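Long-range contacts in ThiJ/pfpI family protein (Bacillus anthracis, PDB 3EFE), which is of unproven function but belongs to the DJ-1/PfpI family, whose members include chaperones and proteases, and has their glutamine-amidotransferase-like fold: residues Val108-Gly113 against Leu161-Gly166; Lys128-Asn133 against Pro154-Ala159. One frame throughout, in Å; residues are numbered along the deposited sequence.

In the fold
The two contacts show how contact chemistry changes from the inside of a sheet to an outermost strand. Contact 1 is almost wholly buried and joins two parallel strands through a ladder of backbone bonds, one of them weak, and apolar side chains. Contact 2 is only partly buried and lays the 128-133 loop against the outermost strand 155-158 through one backbone-to-carboxylate bond, methyl packing and a water. Strand 161-164 connects them, pairing with 107-111 on one flank and antiparallel with 155-158 on the other. With centres about 7 Å apart, they touch at several points, among them Ser165 N with Pro154 O and Ser165 OG with Asn132 OD1, both probable hydrogen bonds of 2.8 Å.

Contact 1: Val108-Gly113 against Leu161-Gly166; sequences VAAICG and LVTASG
Val108-Ile111 and Leu161-Ala164 run side by side as parallel strands whose axes come within 4.7 Å at 9°, in register from Val108 with Leu161 to Ile111 with Ala164. The backbone ladder alternates: Val162 N gives to Val108 O (2.9 Å), Ala110 N to Val162 O (2.8 Å), Ala164 N only weakly to Ala110 O, and Cys112 N to Ala164 O (3.0 Å), carrying the ladder past the end of the strand. On the face bearing Val108, Ala110, Leu161 and Thr163, Leu161 CD1 lies 3.8 Å from Val108 CG2, while Leu118 of helix 113-119 packs on Ala110 and Leu161; Thr163 OG1 instead turns to Thr130 N, a hydrogen bond to the neighbouring loop. The opposite face is covered by Phe172 of helix 169-179. There Ile111 carries CG1 anti to its N (chi1 -177°), which brings CD1 to 4.1 Å from Ala164 CB and 3.4 Å from Ser165 O. Cys112 CB then rests 3.6 Å from Gly166 CA. With its positive phi of 71°, Cys112 makes the sharp turn between strand 107-111 and helix 113-119, the strand-turn-helix geometry of the nucleophile elbow found in the DJ-1/PfpI family.

Contact 2: Lys128-Asn133 against Pro154-Ala159; sequences KHTSNN and PAVSDA
Lys128 and Asp158 meet through the lysine's main-chain N, not its ammonium. Lys128 N gives a bent hydrogen bond to Asp158 OD2, 3.1 Å away with 143° at the hydrogen, and the donor stands above the carboxylate, 52° out of its plane. The lysine side chain crosses the aspartate at about a right angle. With CG anti to the carbonyl carbon (chi1 -55°) and bends at each later torsion, it curls crosswise to the strand: CD packs 3.7 Å from Asp158 OD1, and CE reaches 3.4 Å from Ser157 O. The ammonium itself goes to Glu151 in a salt bridge, leaving NZ 5.6 Å from Asp158 OD1.

Farther along the loop the contact becomes apolar. Val156 lays both methyls against one side of the loop's main chain: CG1, anti to its own N, lies 3.6 Å from Lys128 C and against the peptide that follows, whereas CG2 presses farther on, against Thr130 CB, also at 3.6 Å. Thr130 directs its two branches to different tasks. Its OG1 turns to Glu151 O, a hydrogen bond beyond the contact, and its CG2 meets Pro154 O at 3.6 Å. Between them, the CB of His129 points away from the strand; its ring meets that of Tyr150 almost at right angles, and its NE2 is bonded to Gly146 O.

A water sits in the seam, 2.8 Å from Lys128 O, and donates to Val156 O as well; more acceptors surround it than it has protons, so these bonds may be shared in turn. Strand and loop thus lie against each other with no direct backbone-to-backbone bond, joined by the water, the carboxylate and methyl packing. Lys128 NZ and the Asp158 carboxylate are not in contact, though their opposite charges probably still attract weakly, with Glu151 as the ammonium's direct acidic partner.

Contact 1: Val108-Gly113 against Leu161-Gly166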
loop_
_atom_site.group_PDB
_atom_site.type_symbol
_atom_site.label_atom_id
_atom_site.label_comp_id
_atom_site.label_asym_id
_atom_site.label_seq_id
_atom_site.Cartn_x
_atom_site.Cartn_y
_atom_site.Cartn_z
ATOM N N VAL D 108 18.439 7.478 -0.018
ATOM C CA VAL D 108 17.768 6.601 -0.991
ATOM C C VAL D 108 17.207 5.367 -0.305
ATOM O O VAL D 108 17.875 4.709 0.477
ATOM C CB VAL D 108 18.565 6.316 -2.360
ATOM C CG1 VAL D 108 19.898 6.977 -2.374
ATOM C CG2 VAL D 108 18.536 4.818 -2.755
ATOM N N ALA D 109 15.928 5.133 -0.560
ATOM C CA ALA D 109 15.147 4.086 0.089
ATOM C C ALA D 109 14.678 3.177 -1.038
ATOM O O ALA D 109 13.871 3.650 -1.867
ATOM C CB ALA D 109 13.943 4.698 0.813
ATOM N N ALA D 110 15.220 1.932 -1.074
ATOM C CA ALA D 110 14.963 0.888 -2.113
ATOM C C ALA D 110 14.299 -0.313 -1.493
ATOM O O ALA D 110 14.716 -0.795 -0.469
ATOM C CB ALA D 110 16.261 0.415 -2.748
ATOM N N ILE D 111 13.262 -0.823 -2.103
ATOM C CA ILE D 111 12.532 -1.956 -1.523
ATOM C C ILE D 111 12.446 -2.972 -2.668
ATOM O O ILE D 111 12.286 -2.616 -3.829
ATOM C CB ILE D 111 11.149 -1.566 -0.904
ATOM C CG1 ILE D 111 10.494 -2.771 -0.264
ATOM C CG2 ILE D 111 10.158 -0.832 -1.964
ATOM C CD1 ILE D 111 9.544 -2.454 0.804
ATOM N N CYS D 112 12.704 -4.217 -2.322
ATOM C CA CYS D 112 12.345 -5.348 -3.121
ATOM C C CYS D 112 13.223 -5.416 -4.369
ATOM O O CYS D 112 14.411 -5.349 -4.237
ATOM C CB CYS D 112 10.846 -5.346 -3.378
ATOM S SG CYS D 112 10.215 -6.923 -4.187
ATOM N N GLY D 113 12.680 -5.506 -5.563
ATOM C CA GLY D 113 13.544 -5.575 -6.754
ATOM C C GLY D 113 14.366 -4.326 -7.003
ATOM O O GLY D 113 15.335 -4.396 -7.717
ATOM N N LEU D 161 21.209 5.257 3.104
ATOM C CA LEU D 161 20.573 4.207 2.316
ATOM C C LEU D 161 19.698 3.337 3.225
ATOM O O LEU D 161 20.130 2.879 4.285
ATOM C CB LEU D 161 21.616 3.332 1.638
ATOM C CG LEU D 161 21.069 2.102 0.895
ATOM C CD1 LEU D 161 20.574 2.474 -0.526
ATOM C CD2 LEU D 161 22.130 1.016 0.858
ATOM N N VAL D 162 18.455 3.124 2.802
ATOM C CA VAL D 162 17.584 2.137 3.438
ATOM C C VAL D 162 17.193 1.114 2.350
ATOM O O VAL D 162 16.781 1.478 1.259
ATOM C CB VAL D 162 16.323 2.814 4.121
ATOM C CG1 VAL D 162 15.469 1.787 4.769
ATOM C CG2 VAL D 162 16.771 3.858 5.152
ATOM N N THR D 163 17.394 -0.163 2.649
ATOM C CA THR D 163 16.933 -1.287 1.794
ATOM C C THR D 163 15.968 -2.189 2.605
ATOM O O THR D 163 16.021 -2.268 3.842
ATOM C CB THR D 163 18.075 -2.115 1.290
ATOM O OG1 THR D 163 18.925 -2.397 2.398
ATOM C CG2 THR D 163 18.822 -1.398 0.173
ATOM N N ALA D 164 15.096 -2.873 1.900
ATOM C CA ALA D 164 14.171 -3.754 2.584
ATOM C C ALA D 164 13.694 -4.838 1.648
ATOM O O ALA D 164 13.662 -4.673 0.437
ATOM C CB ALA D 164 12.941 -2.948 3.112
ATOM N N SER D 165 13.253 -5.917 2.232
ATOM C CA SER D 165 12.436 -6.861 1.530
ATOM C C SER D 165 11.038 -6.325 1.146
ATOM O O SER D 165 10.493 -5.563 1.889
ATOM C CB SER D 165 12.272 -8.127 2.386
ATOM O OG SER D 165 11.731 -9.144 1.589
ATOM N N GLY D 166 10.453 -6.830 0.031
ATOM C CA GLY D 166 9.122 -6.537 -0.435
ATOM C C GLY D 166 8.012 -6.961 0.492
ATOM O O GLY D 166 6.928 -6.299 0.541
#

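Contact 2: Lys128-Asn133 against Pro154-Ala159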
loop_
_atom_site.group_PDB
_atom_site.type_symbol
_atom_site.label_atom_id
_atom_site.label_comp_id
_atom_site.label_asym_id
_atom_site.label_seq_id
_atom_site.Cartn_x
_atom_site.Cartn_y
_atom_site.Cartn_z
ATOM N N LYS D 128 25.788 -1.745 4.455
ATOM C CA LYS D 128 24.886 -2.753 5.019
ATOM C C LYS D 128 23.569 -2.692 4.229
ATOM O O LYS D 128 23.094 -1.628 3.829
ATOM C CB LYS D 128 24.577 -2.535 6.502
ATOM C CG LYS D 128 25.794 -2.431 7.483
ATOM C CD LYS D 128 25.677 -1.319 8.642
ATOM C CE LYS D 128 24.249 -1.034 9.264
ATOM N NZ LYS D 128 23.525 -2.238 9.839
ATOM N N HIS D 129 22.989 -3.852 3.964
ATOM C CA HIS D 129 21.792 -3.911 3.152
ATOM C C HIS D 129 21.134 -5.256 3.314
ATOM O O HIS D 129 21.737 -6.229 3.791
ATOM C CB HIS D 129 22.134 -3.690 1.709
ATOM C CG HIS D 129 23.099 -4.698 1.170
ATOM N ND1 HIS D 129 22.693 -5.865 0.552
ATOM C CD2 HIS D 129 24.451 -4.729 1.190
ATOM C CE1 HIS D 129 23.761 -6.551 0.196
ATOM N NE2 HIS D 129 24.838 -5.887 0.572
ATOM N N THR D 130 19.872 -5.291 2.929
ATOM C CA THR D 130 19.161 -6.529 2.734
ATOM C C THR D 130 18.502 -6.564 1.324
ATOM O O THR D 130 18.676 -5.673 0.498
ATOM C CB THR D 130 18.218 -6.753 3.902
ATOM O OG1 THR D 130 17.874 -8.125 3.960
ATOM C CG2 THR D 130 16.956 -5.866 3.836
ATOM N N SER D 131 17.821 -7.646 1.030
ATOM C CA SER D 131 17.098 -7.833 -0.241
ATOM C C SER D 131 16.100 -8.915 0.027
ATOM O O SER D 131 16.017 -9.401 1.121
ATOM C CB SER D 131 18.010 -8.183 -1.419
ATOM O OG SER D 131 18.558 -9.492 -1.358
ATOM N N ASN D 132 15.314 -9.281 -0.959
ATOM C CA ASN D 132 14.411 -10.397 -0.795
ATOM C C ASN D 132 15.110 -11.677 -0.423
ATOM O O ASN D 132 14.650 -12.392 0.423
ATOM C CB ASN D 132 13.538 -10.560 -2.056
ATOM C CG ASN D 132 12.514 -9.434 -2.179
ATOM O OD1 ASN D 132 11.963 -8.974 -1.163
ATOM N ND2 ASN D 132 12.216 -9.001 -3.435
ATOM N N ASN D 133 16.220 -11.965 -1.080
ATOM C CA ASN D 133 16.937 -13.227 -0.884
ATOM C C ASN D 133 18.370 -13.062 -1.412
ATOM O O ASN D 133 18.570 -12.675 -2.584
ATOM C CB ASN D 133 16.226 -14.341 -1.693
ATOM C CG ASN D 133 16.938 -15.682 -1.583
ATOM O OD1 ASN D 133 17.648 -16.098 -2.511
ATOM N ND2 ASN D 133 16.777 -16.355 -0.415
ATOM N N PRO D 154 14.232 -7.776 7.893
ATOM C CA PRO D 154 13.831 -7.459 6.520
ATOM C C PRO D 154 13.958 -5.974 6.072
ATOM O O PRO D 154 13.578 -5.671 4.962
ATOM C CB PRO D 154 12.334 -7.853 6.533
ATOM C CG PRO D 154 11.901 -7.332 7.950
ATOM C CD PRO D 154 13.043 -7.902 8.781
ATOM N N ALA D 155 14.377 -5.080 6.956
ATOM C CA ALA D 155 14.746 -3.695 6.651
ATOM C C ALA D 155 16.056 -3.359 7.388
ATOM O O ALA D 155 16.258 -3.745 8.567
ATOM C CB ALA D 155 13.576 -2.656 7.029
ATOM N N VAL D 156 16.931 -2.648 6.684
ATOM C CA VAL D 156 18.282 -2.337 7.146
ATOM C C VAL D 156 18.545 -0.879 6.764
ATOM O O VAL D 156 18.210 -0.422 5.641
ATOM C CB VAL D 156 19.390 -3.245 6.411
ATOM C CG1 VAL D 156 20.829 -2.734 6.635
ATOM C CG2 VAL D 156 19.239 -4.786 6.710
ATOM N N SER D 157 19.205 -0.170 7.676
ATOM C CA SER D 157 19.554 1.258 7.489
ATOM C C SER D 157 21.046 1.491 7.718
ATOM O O SER D 157 21.557 1.049 8.705
ATOM C CB SER D 157 18.747 2.159 8.440
ATOM O OG SER D 157 18.864 3.516 8.024
ATOM N N ASP D 158 21.688 2.181 6.765
ATOM C CA ASP D 158 23.116 2.497 6.744
ATOM C C ASP D 158 23.387 3.882 6.154
ATOM O O ASP D 158 23.346 4.068 4.934
ATOM C CB ASP D 158 23.919 1.479 5.912
ATOM C CG ASP D 158 25.440 1.636 6.099
ATOM O OD1 ASP D 158 25.873 2.135 7.215
ATOM O OD2 ASP D 158 26.205 1.268 5.158
ATOM N N ALA D 159 23.765 4.827 7.024
ATOM C CA ALA D 159 24.014 6.196 6.598
ATOM C C ALA D 159 22.735 6.531 5.812
ATOM O O ALA D 159 21.658 6.343 6.359
ATOM C CB ALA D 159 25.332 6.330 5.742
HETATM O O HOH W 1 20.518 -0.478 3.529
#